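Local structure of RNA-binding protein RMD9, mitochondrial (Saccharomyces cerevisiae S288C, 7A9X) at residues 42-47 and 105-110; 81-86 and 112-117. The protein binds the RNA motif 5'-AAUAA[U/C]AUUCUU-3' in the 3'-UTRs of mitochondrial mRNAs and takes part in their processing or stability. One frame throughout, in Å; residues are numbered along the deposited sequence.

Contact 1: 42-47 and 105-110; sequences HELLSF and AYRVSR. With nucleotides of chain B.
Phe47 carries its CG anti to the backbone N (chi1 175°), which sends the phenyl ring out to helix 105-128; Arg107 answers with CG beside its own backbone N (chi1 -75°) and a chain extended from CG to NE, running back to helix 41-48. Ring and guanidinium planes are 46° apart. Phe47 CE1 packs 3.5 Å from Arg107 CB, and the ring turns its edge to the backbone: Phe47 CZ lies 3.4 Å from Arg107 O, which sits in the ring plane, so the weakly positive C-H rim meets a carbonyl oxygen. Leu44 crosses the arginine at about a right angle, its CD2 over one face of the guanidinium and 3.8 Å from Arg107 NE. The charge itself is met by a salt bridge from Arg107 NE to Asp48. Phe103, edge-to-face with Phe47, and Leu97 of helix 78-97, touching Leu44 and Phe47, add to the apolar side.

Helix 105-128 also meets RNA: Tyr106 CE1 comes within 3.5 Å of C2 of A3 in chain B, while Arg110 CG lies against a face of the Tyr106 ring. This is helix-on-helix packing at the N-terminal end of an all-helical PPR array, ahead of what is probably the first repeat, on helix 105-128, whose Tyr106 also touches the bound RNA.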
ATOM      1  N   HIS A  42      31.008 -12.725  23.041  1.00145.35           N
ATOM      2  CA  HIS A  42      31.103 -11.497  22.257  1.00141.75           C
ATOM      3  C   HIS A  42      29.941 -11.369  21.281  1.00135.12           C
ATOM      4  O   HIS A  42      29.435 -10.265  21.051  1.00132.28           O
ATOM      5  CB  HIS A  42      32.437 -11.444  21.511  1.00146.46           C
ATOM      6  CG  HIS A  42      32.547 -10.297  20.552  1.00151.58           C
ATOM      7  ND1 HIS A  42      32.448 -10.457  19.187  1.00152.43           N
ATOM      8  CD2 HIS A  42      32.732  -8.973  20.763  1.00152.91           C
ATOM      9  CE1 HIS A  42      32.575  -9.281  18.597  1.00151.00           C
ATOM     10  NE2 HIS A  42      32.748  -8.364  19.531  1.00151.19           N
ATOM     11  N   GLU A  43      29.502 -12.486  20.699  1.00129.42           N
ATOM     12  CA  GLU A  43      28.374 -12.432  19.775  1.00120.13           C
ATOM     13  C   GLU A  43      27.070 -12.155  20.512  1.00113.42           C
ATOM     14  O   GLU A  43      26.196 -11.453  19.993  1.00101.83           O
ATOM     15  CB  GLU A  43      28.282 -13.733  18.983  1.00118.18           C
ATOM     16  CG  GLU A  43      29.503 -14.014  18.134  1.00122.08           C
ATOM     17  CD  GLU A  43      29.379 -15.299  17.348  1.00130.03           C
ATOM     18  OE1 GLU A  43      28.294 -15.916  17.389  1.00131.28           O
ATOM     19  OE2 GLU A  43      30.365 -15.692  16.689  1.00136.86           O
ATOM     20  N   LEU A  44      26.922 -12.701  21.724  1.00119.50           N
ATOM     21  CA  LEU A  44      25.745 -12.399  22.532  1.00116.33           C
ATOM     22  C   LEU A  44      25.751 -10.948  22.995  1.00114.92           C
ATOM     23  O   LEU A  44      24.703 -10.291  23.011  1.00111.73           O
ATOM     24  CB  LEU A  44      25.672 -13.342  23.732  1.00118.79           C
ATOM     25  CG  LEU A  44      25.225 -14.783  23.477  1.00121.94           C
ATOM     26  CD1 LEU A  44      25.528 -15.649  24.686  1.00124.97           C
ATOM     27  CD2 LEU A  44      23.744 -14.835  23.149  1.00120.41           C
ATOM     28  N   LEU A  45      26.920 -10.432  23.379  1.00117.86           N
ATOM     29  CA  LEU A  45      26.998  -9.050  23.841  1.00118.06           C
ATOM     30  C   LEU A  45      26.699  -8.072  22.714  1.00110.14           C
ATOM     31  O   LEU A  45      25.941  -7.114  22.905  1.00106.36           O
ATOM     32  CB  LEU A  45      28.376  -8.775  24.444  1.00126.08           C
ATOM     33  CG  LEU A  45      28.442  -8.755  25.974  1.00132.47           C
ATOM     34  CD1 LEU A  45      27.588  -7.623  26.532  1.00132.80           C
ATOM     35  CD2 LEU A  45      28.019 -10.094  26.569  1.00130.63           C
ATOM     36  N   SER A  46      27.279  -8.301  21.532  1.00108.06           N
ATOM     37  CA  SER A  46      27.027  -7.414  20.402  1.00110.07           C
ATOM     38  C   SER A  46      25.584  -7.516  19.926  1.00108.07           C
ATOM     39  O   SER A  46      25.013  -6.517  19.473  1.00106.64           O
ATOM     40  CB  SER A  46      27.991  -7.731  19.257  1.00116.70           C
ATOM     41  OG  SER A  46      27.862  -9.082  18.846  1.00121.15           O
ATOM     42  N   PHE A  47      24.983  -8.707  20.016  1.00107.51           N
ATOM     43  CA  PHE A  47      23.583  -8.865  19.636  1.00102.73           C
ATOM     44  C   PHE A  47      22.680  -8.016  20.518  1.00102.05           C
ATOM     45  O   PHE A  47      21.751  -7.366  20.025  1.00103.44           O
ATOM     46  CB  PHE A  47      23.183 -10.340  19.716  1.00101.98           C
ATOM     47  CG  PHE A  47      21.721 -10.599  19.446  1.00 97.17           C
ATOM     48  CD1 PHE A  47      20.803 -10.644  20.487  1.00 95.14           C
ATOM     49  CD2 PHE A  47      21.266 -10.813  18.154  1.00 96.22           C
ATOM     50  CE1 PHE A  47      19.460 -10.884  20.242  1.00 94.42           C
ATOM     51  CE2 PHE A  47      19.922 -11.057  17.903  1.00 92.16           C
ATOM     52  CZ  PHE A  47      19.018 -11.092  18.948  1.00 91.34           C
ATOM     53  N   ALA A 105      14.588 -16.954  25.133  1.00 97.60           N
ATOM     54  CA  ALA A 105      13.400 -16.501  24.421  1.00 90.50           C
ATOM     55  C   ALA A 105      13.336 -14.982  24.350  1.00 88.87           C
ATOM     56  O   ALA A 105      12.735 -14.429  23.422  1.00 87.52           O
ATOM     57  CB  ALA A 105      12.143 -17.053  25.094  1.00 78.16           C
ATOM     58  N   TYR A 106      13.951 -14.295  25.314  1.00 88.19           N
ATOM     59  CA  TYR A 106      13.950 -12.836  25.311  1.00 86.51           C
ATOM     60  C   TYR A 106      14.713 -12.287  24.112  1.00 92.20           C
ATOM     61  O   TYR A 106      14.216 -11.408  23.398  1.00 92.16           O
ATOM     62  CB  TYR A 106      14.548 -12.315  26.619  1.00 86.28           C
ATOM     63  CG  TYR A 106      14.573 -10.808  26.737  1.00 87.19           C
ATOM     64  CD1 TYR A 106      13.441 -10.106  27.126  1.00 85.33           C
ATOM     65  CD2 TYR A 106      15.733 -10.088  26.474  1.00 87.71           C
ATOM     66  CE1 TYR A 106      13.458  -8.730  27.241  1.00 85.92           C
ATOM     67  CE2 TYR A 106      15.760  -8.709  26.587  1.00 88.15           C
ATOM     68  CZ  TYR A 106      14.619  -8.036  26.971  1.00 89.64           C
ATOM     69  OH  TYR A 106      14.638  -6.665  27.086  1.00 93.40           O
ATOM     70  N   ARG A 107      15.924 -12.798  23.872  1.00 96.00           N
ATOM     71  CA  ARG A 107      16.730 -12.305  22.759  1.00 95.89           C
ATOM     72  C   ARG A 107      16.050 -12.567  21.421  1.00 90.63           C
ATOM     73  O   ARG A 107      16.063 -11.707  20.532  1.00 87.67           O
ATOM     74  CB  ARG A 107      18.118 -12.942  22.793  1.00 96.54           C
ATOM     75  CG  ARG A 107      19.030 -12.365  23.863  1.00 99.35           C
ATOM     76  CD  ARG A 107      20.411 -12.994  23.823  1.00106.31           C
ATOM     77  NE  ARG A 107      21.297 -12.411  24.827  1.00113.57           N
ATOM     78  CZ  ARG A 107      21.414 -12.860  26.073  1.00119.96           C
ATOM     79  NH1 ARG A 107      22.244 -12.265  26.918  1.00119.61           N
ATOM     80  NH2 ARG A 107      20.700 -13.902  26.476  1.00125.22           N
ATOM     81  N   VAL A 108      15.454 -13.749  21.258  1.00 84.37           N
ATOM     82  CA  VAL A 108      14.735 -14.052  20.025  1.00 79.16           C
ATOM     83  C   VAL A 108      13.530 -13.133  19.875  1.00 78.39           C
ATOM     84  O   VAL A 108      13.248 -12.627  18.782  1.00 73.66           O
ATOM     85  CB  VAL A 108      14.324 -15.535  19.996  1.00 79.51           C
ATOM     86  CG1 VAL A 108      13.574 -15.862  18.711  1.00 78.30           C
ATOM     87  CG2 VAL A 108      15.547 -16.427  20.139  1.00 83.01           C
ATOM     88  N   SER A 109      12.810 -12.894  20.973  1.00 81.58           N
ATOM     89  CA  SER A 109      11.626 -12.043  20.920  1.00 77.48           C
ATOM     90  C   SER A 109      11.987 -10.604  20.574  1.00 75.06           C
ATOM     91  O   SER A 109      11.277  -9.949  19.801  1.00 69.11           O
ATOM     92  CB  SER A 109      10.882 -12.101  22.254  1.00 79.52           C
ATOM     93  OG  SER A 109      10.448 -13.420  22.536  1.00 80.15           O
ATOM     94  N   ARG A 110      13.084 -10.093  21.139  1.00 76.76           N
ATOM     95  CA  ARG A 110      13.523  -8.742  20.807  1.00 73.42           C
ATOM     96  C   ARG A 110      13.911  -8.629  19.339  1.00 75.82           C
ATOM     97  O   ARG A 110      13.706  -7.579  18.720  1.00 74.95           O
ATOM     98  CB  ARG A 110      14.693  -8.335  21.703  1.00 79.42           C
ATOM     99  CG  ARG A 110      14.350  -8.259  23.187  1.00 83.01           C
ATOM    100  CD  ARG A 110      13.884  -6.870  23.594  1.00 83.15           C
ATOM    101  NE  ARG A 110      15.000  -5.938  23.735  1.00 89.65           N
ATOM    102  CZ  ARG A 110      14.871  -4.665  24.099  1.00 91.68           C
ATOM    103  NH1 ARG A 110      15.943  -3.889  24.200  1.00 89.67           N
ATOM    104  NH2 ARG A 110      13.670  -4.164  24.358  1.00 90.31           N
TER
ATOM    105  P     A B   3       1.763  -5.384  26.789  1.00 72.48           P
ATOM    106  OP1   A B   3       0.756  -4.519  26.121  1.00 71.14           O
ATOM    107  OP2   A B   3       1.678  -6.861  26.648  1.00 78.11           O
ATOM    108  O5'   A B   3       3.201  -4.933  26.279  1.00 74.74           O
ATOM    109  C5'   A B   3       3.588  -3.569  26.299  1.00 71.43           C
ATOM    110  C4'   A B   3       5.057  -3.422  26.002  1.00 71.56           C
ATOM    111  O4'   A B   3       5.829  -4.093  27.030  1.00 73.34           O
ATOM    112  C3'   A B   3       5.533  -4.054  24.703  1.00 71.50           C
ATOM    113  O3'   A B   3       5.300  -3.218  23.580  1.00 69.80           O
ATOM    114  C2'   A B   3       7.009  -4.319  24.978  1.00 75.59           C
ATOM    115  O2'   A B   3       7.773  -3.133  24.814  1.00 77.29           O
ATOM    116  C1'   A B   3       6.983  -4.675  26.466  1.00 76.48           C
ATOM    117  N9    A B   3       6.930  -6.131  26.696  1.00 82.62           N
ATOM    118  C8    A B   3       5.816  -6.924  26.820  1.00 83.25           C
ATOM    119  N7    A B   3       6.088  -8.191  27.022  1.00 83.33           N
ATOM    120  C5    A B   3       7.475  -8.234  27.032  1.00 84.40           C
ATOM    121  C6    A B   3       8.388  -9.290  27.202  1.00 84.63           C
ATOM    122  N6    A B   3       8.026 -10.558  27.402  1.00 79.18           N
ATOM    123  N1    A B   3       9.707  -8.994  27.158  1.00 91.03           N
ATOM    124  C2    A B   3      10.073  -7.723  26.957  1.00 92.96           C
ATOM    125  N3    A B   3       9.311  -6.645  26.785  1.00 90.98           N
ATOM    126  C4    A B   3       8.008  -6.973  26.832  1.00 86.63           C
TER

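Contact 2: 81-86 and 112-117; sequences AMFWDS and IHLLHN. With nucleotides of chain B.
Phe83 and Leu114 make the direct touch, Phe83 CE1 resting 3.9 Å from Leu114 CD1 as the two side chains slide past each other in opposite directions. Farther round the ring, Asn117 O lies near its plane at the edge, a looser approach of 4.4 Å to Phe83 CZ. Next outward, Ala54 of helix 52-59 touches both Phe83 and Leu114, and the side chain of Asn117 is held by Ser58 and Arg120. Within helix 78-97, Phe83 CD2 stands 3.7 Å above the centre of the Trp84 ring.

On helix 105-128, His113 turns to the RNA: CG anti to the backbone N (chi1 -177°) places His113 CE1 3.0 Å and His113 NE2 3.3 Å from OP2 of A4 in chain B, with the phosphate oxygen oblique to the ring. His113 ND1 is hydrogen-bonded to Tyr169, and the ring stacks on His173, which together fix its rotation. Putting an alanine here would probably leave that phosphate oxygen without its imidazole neighbour and the Tyr169 hydroxyl without its ND1 mate. The chemistry is divided: mainly apolar contact joins the two helices, while His113, tied to Tyr169 and His173 of helix 168-180, lies against the RNA phosphate.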
ATOM      1  N   ALA A  81      21.068   5.011   8.870  1.00 86.04           N
ATOM      2  CA  ALA A  81      21.948   3.944   8.406  1.00 84.64           C
ATOM      3  C   ALA A  81      22.251   2.951   9.520  1.00 82.66           C
ATOM      4  O   ALA A  81      22.312   1.740   9.278  1.00 82.52           O
ATOM      5  CB  ALA A  81      23.241   4.536   7.848  1.00 82.89           C
ATOM      6  N   MET A  82      22.452   3.446  10.746  1.00 84.24           N
ATOM      7  CA  MET A  82      22.705   2.554  11.874  1.00 86.46           C
ATOM      8  C   MET A  82      21.555   1.575  12.072  1.00 77.74           C
ATOM      9  O   MET A  82      21.780   0.372  12.253  1.00 75.55           O
ATOM     10  CB  MET A  82      22.940   3.371  13.147  1.00100.45           C
ATOM     11  CG  MET A  82      24.342   3.947  13.279  1.00120.45           C
ATOM     12  SD  MET A  82      25.579   2.669  13.573  1.00135.40           S
ATOM     13  CE  MET A  82      24.948   1.932  15.080  1.00137.56           C
ATOM     14  N   PHE A  83      20.317   2.073  12.018  1.00 72.66           N
ATOM     15  CA  PHE A  83      19.144   1.230  12.240  1.00 73.18           C
ATOM     16  C   PHE A  83      19.099   0.064  11.260  1.00 74.81           C
ATOM     17  O   PHE A  83      18.890  -1.089  11.656  1.00 77.26           O
ATOM     18  CB  PHE A  83      17.874   2.077  12.126  1.00 70.68           C
ATOM     19  CG  PHE A  83      16.597   1.280  12.139  1.00 68.48           C
ATOM     20  CD1 PHE A  83      16.134   0.704  13.311  1.00 68.95           C
ATOM     21  CD2 PHE A  83      15.844   1.131  10.981  1.00 73.10           C
ATOM     22  CE1 PHE A  83      14.951  -0.020  13.328  1.00 72.35           C
ATOM     23  CE2 PHE A  83      14.660   0.409  10.991  1.00 70.25           C
ATOM     24  CZ  PHE A  83      14.212  -0.165  12.166  1.00 69.77           C
ATOM     25  N   TRP A  84      19.291   0.345   9.971  1.00 73.34           N
ATOM     26  CA  TRP A  84      19.191  -0.711   8.971  1.00 74.29           C
ATOM     27  C   TRP A  84      20.402  -1.630   8.983  1.00 78.89           C
ATOM     28  O   TRP A  84      20.267  -2.828   8.708  1.00 86.19           O
ATOM     29  CB  TRP A  84      19.002  -0.101   7.585  1.00 73.39           C
ATOM     30  CG  TRP A  84      17.678   0.571   7.418  1.00 74.32           C
ATOM     31  CD1 TRP A  84      17.451   1.901   7.221  1.00 73.72           C
ATOM     32  CD2 TRP A  84      16.393  -0.057   7.446  1.00 63.28           C
ATOM     33  NE1 TRP A  84      16.103   2.138   7.117  1.00 72.78           N
ATOM     34  CE2 TRP A  84      15.430   0.953   7.252  1.00 70.03           C
ATOM     35  CE3 TRP A  84      15.962  -1.377   7.614  1.00 65.88           C
ATOM     36  CZ2 TRP A  84      14.060   0.684   7.220  1.00 73.19           C
ATOM     37  CZ3 TRP A  84      14.604  -1.643   7.583  1.00 70.31           C
ATOM     38  CH2 TRP A  84      13.669  -0.617   7.388  1.00 74.53           C
ATOM     39  N   ASP A  85      21.587  -1.103   9.297  1.00 75.80           N
ATOM     40  CA  ASP A  85      22.749  -1.976   9.421  1.00 77.68           C
ATOM     41  C   ASP A  85      22.675  -2.820  10.685  1.00 80.07           C
ATOM     42  O   ASP A  85      23.184  -3.946  10.706  1.00 81.74           O
ATOM     43  CB  ASP A  85      24.039  -1.159   9.405  1.00 86.97           C
ATOM     44  CG  ASP A  85      25.277  -2.036   9.378  1.00100.69           C
ATOM     45  OD1 ASP A  85      25.401  -2.853   8.441  1.00103.54           O
ATOM     46  OD2 ASP A  85      26.121  -1.914  10.292  1.00105.68           O
ATOM     47  N   SER A  86      22.047  -2.298  11.742  1.00 80.25           N
ATOM     48  CA  SER A  86      21.880  -3.079  12.962  1.00 82.49           C
ATOM     49  C   SER A  86      20.974  -4.280  12.737  1.00 78.80           C
ATOM     50  O   SER A  86      21.092  -5.287  13.443  1.00 79.39           O
ATOM     51  CB  SER A  86      21.319  -2.200  14.081  1.00 88.03           C
ATOM     52  OG  SER A  86      22.209  -1.144  14.395  1.00 94.91           O
ATOM     53  N   ILE A 112      12.558 -10.504  16.827  1.00 71.38           N
ATOM     54  CA  ILE A 112      11.317 -10.550  16.057  1.00 65.10           C
ATOM     55  C   ILE A 112      10.626  -9.192  16.079  1.00 67.39           C
ATOM     56  O   ILE A 112      10.159  -8.699  15.045  1.00 66.72           O
ATOM     57  CB  ILE A 112      10.393 -11.660  16.590  1.00 72.78           C
ATOM     58  CG1 ILE A 112      11.048 -13.033  16.431  1.00 72.32           C
ATOM     59  CG2 ILE A 112       9.058 -11.622  15.873  1.00 64.84           C
ATOM     60  CD1 ILE A 112      10.206 -14.169  16.973  1.00 67.54           C
ATOM     61  N   HIS A 113      10.546  -8.573  17.258  1.00 67.95           N
ATOM     62  CA  HIS A 113       9.988  -7.228  17.360  1.00 66.03           C
ATOM     63  C   HIS A 113      10.743  -6.258  16.460  1.00 69.89           C
ATOM     64  O   HIS A 113      10.134  -5.436  15.763  1.00 66.13           O
ATOM     65  CB  HIS A 113      10.026  -6.768  18.820  1.00 63.49           C
ATOM     66  CG  HIS A 113       9.403  -5.427  19.061  1.00 65.56           C
ATOM     67  ND1 HIS A 113       9.449  -4.802  20.289  1.00 69.95           N
ATOM     68  CD2 HIS A 113       8.719  -4.594  18.242  1.00 67.23           C
ATOM     69  CE1 HIS A 113       8.825  -3.640  20.214  1.00 67.11           C
ATOM     70  NE2 HIS A 113       8.372  -3.490  18.982  1.00 65.01           N
ATOM     71  N   LEU A 114      12.075  -6.357  16.444  1.00 68.41           N
ATOM     72  CA  LEU A 114      12.881  -5.456  15.628  1.00 66.54           C
ATOM     73  C   LEU A 114      12.575  -5.629  14.145  1.00 66.02           C
ATOM     74  O   LEU A 114      12.422  -4.642  13.417  1.00 59.49           O
ATOM     75  CB  LEU A 114      14.367  -5.692  15.900  1.00 71.14           C
ATOM     76  CG  LEU A 114      15.325  -4.827  15.086  1.00 72.45           C
ATOM     77  CD1 LEU A 114      15.056  -3.359  15.372  1.00 62.59           C
ATOM     78  CD2 LEU A 114      16.769  -5.188  15.397  1.00 72.47           C
ATOM     79  N   LEU A 115      12.487  -6.878  13.680  1.00 62.63           N
ATOM     80  CA  LEU A 115      12.107  -7.123  12.294  1.00 60.31           C
ATOM     81  C   LEU A 115      10.700  -6.614  12.007  1.00 63.85           C
ATOM     82  O   LEU A 115      10.419  -6.160  10.892  1.00 62.98           O
ATOM     83  CB  LEU A 115      12.212  -8.617  11.978  1.00 69.58           C
ATOM     84  CG  LEU A 115      13.590  -9.267  12.134  1.00 69.96           C
ATOM     85  CD1 LEU A 115      13.497 -10.775  11.958  1.00 76.49           C
ATOM     86  CD2 LEU A 115      14.584  -8.675  11.146  1.00 64.00           C
ATOM     87  N   HIS A 116       9.806  -6.680  12.997  1.00 63.55           N
ATOM     88  CA  HIS A 116       8.478  -6.107  12.824  1.00 62.97           C
ATOM     89  C   HIS A 116       8.560  -4.602  12.613  1.00 67.10           C
ATOM     90  O   HIS A 116       7.930  -4.062  11.697  1.00 56.06           O
ATOM     91  CB  HIS A 116       7.596  -6.436  14.031  1.00 58.24           C
ATOM     92  CG  HIS A 116       6.163  -6.037  13.860  1.00 62.08           C
ATOM     93  ND1 HIS A 116       5.258  -6.045  14.901  1.00 57.29           N
ATOM     94  CD2 HIS A 116       5.476  -5.619  12.769  1.00 60.42           C
ATOM     95  CE1 HIS A 116       4.078  -5.649  14.458  1.00 58.94           C
ATOM     96  NE2 HIS A 116       4.184  -5.385  13.169  1.00 57.37           N
ATOM     97  N   ASN A 117       9.342  -3.907  13.444  1.00 56.93           N
ATOM     98  CA  ASN A 117       9.503  -2.469  13.261  1.00 61.57           C
ATOM     99  C   ASN A 117      10.204  -2.144  11.949  1.00 66.63           C
ATOM    100  O   ASN A 117       9.997  -1.061  11.391  1.00 69.35           O
ATOM    101  CB  ASN A 117      10.264  -1.869  14.442  1.00 59.45           C
ATOM    102  CG  ASN A 117       9.387  -1.686  15.662  1.00 61.76           C
ATOM    103  OD1 ASN A 117       8.217  -2.070  15.662  1.00 57.15           O
ATOM    104  ND2 ASN A 117       9.947  -1.099  16.713  1.00 58.36           N
TER
ATOM    105  P     A B   4       5.121  -3.839  22.109  1.00 69.22           P
ATOM    106  OP1   A B   4       5.218  -5.318  22.195  1.00 70.33           O
ATOM    107  OP2   A B   4       6.032  -3.095  21.204  1.00 68.51           O
ATOM    108  O5'   A B   4       3.640  -3.427  21.687  1.00 79.86           O
ATOM    109  C5'   A B   4       2.506  -3.895  22.404  1.00 68.66           C
ATOM    110  C4'   A B   4       1.378  -2.892  22.364  1.00 67.70           C
ATOM    111  O4'   A B   4       1.699  -1.755  23.210  1.00 71.21           O
ATOM    112  C3'   A B   4       1.081  -2.273  21.006  1.00 66.45           C
ATOM    113  O3'   A B   4       0.284  -3.101  20.178  1.00 66.31           O
ATOM    114  C2'   A B   4       0.409  -0.958  21.384  1.00 68.09           C
ATOM    115  O2'   A B   4      -0.944  -1.171  21.756  1.00 65.80           O
ATOM    116  C1'   A B   4       1.202  -0.566  22.631  1.00 66.53           C
ATOM    117  N9    A B   4       2.347   0.293  22.281  1.00 71.74           N
ATOM    118  C8    A B   4       3.681  -0.033  22.298  1.00 69.32           C
ATOM    119  N7    A B   4       4.464   0.946  21.913  1.00 71.15           N
ATOM    120  C5    A B   4       3.587   1.982  21.619  1.00 65.38           C
ATOM    121  C6    A B   4       3.791   3.296  21.160  1.00 69.34           C
ATOM    122  N6    A B   4       4.995   3.813  20.905  1.00 69.48           N
ATOM    123  N1    A B   4       2.702   4.073  20.970  1.00 73.99           N
ATOM    124  C2    A B   4       1.492   3.556  21.224  1.00 72.68           C
ATOM    125  N3    A B   4       1.172   2.338  21.660  1.00 67.56           N
ATOM    126  C4    A B   4       2.278   1.593  21.839  1.00 70.29           C
TER

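How the contacts relate
Both contacts are buried and share helix 105-128, drawing on adjoining segments of it, with centres about 13 Å apart. They differ in the partner: contact 1 brings in the short helix 41-48, contact 2 the longer helix 78-97. Contact 1 lies farther out, its centre about 32 Å from the chain centre against about 21 Å for contact 2, and it mixes aromatic and aliphatic packing with an arginine whose charge is paired. Contact 2 is mainly apolar, with a carbonyl oxygen near the ring edge and no charged side chain across it. The bound strand is met differently too, through the adenine base of A3 of chain B beside contact 1 and through the phosphate of the next nucleotide, A4, beside contact 2.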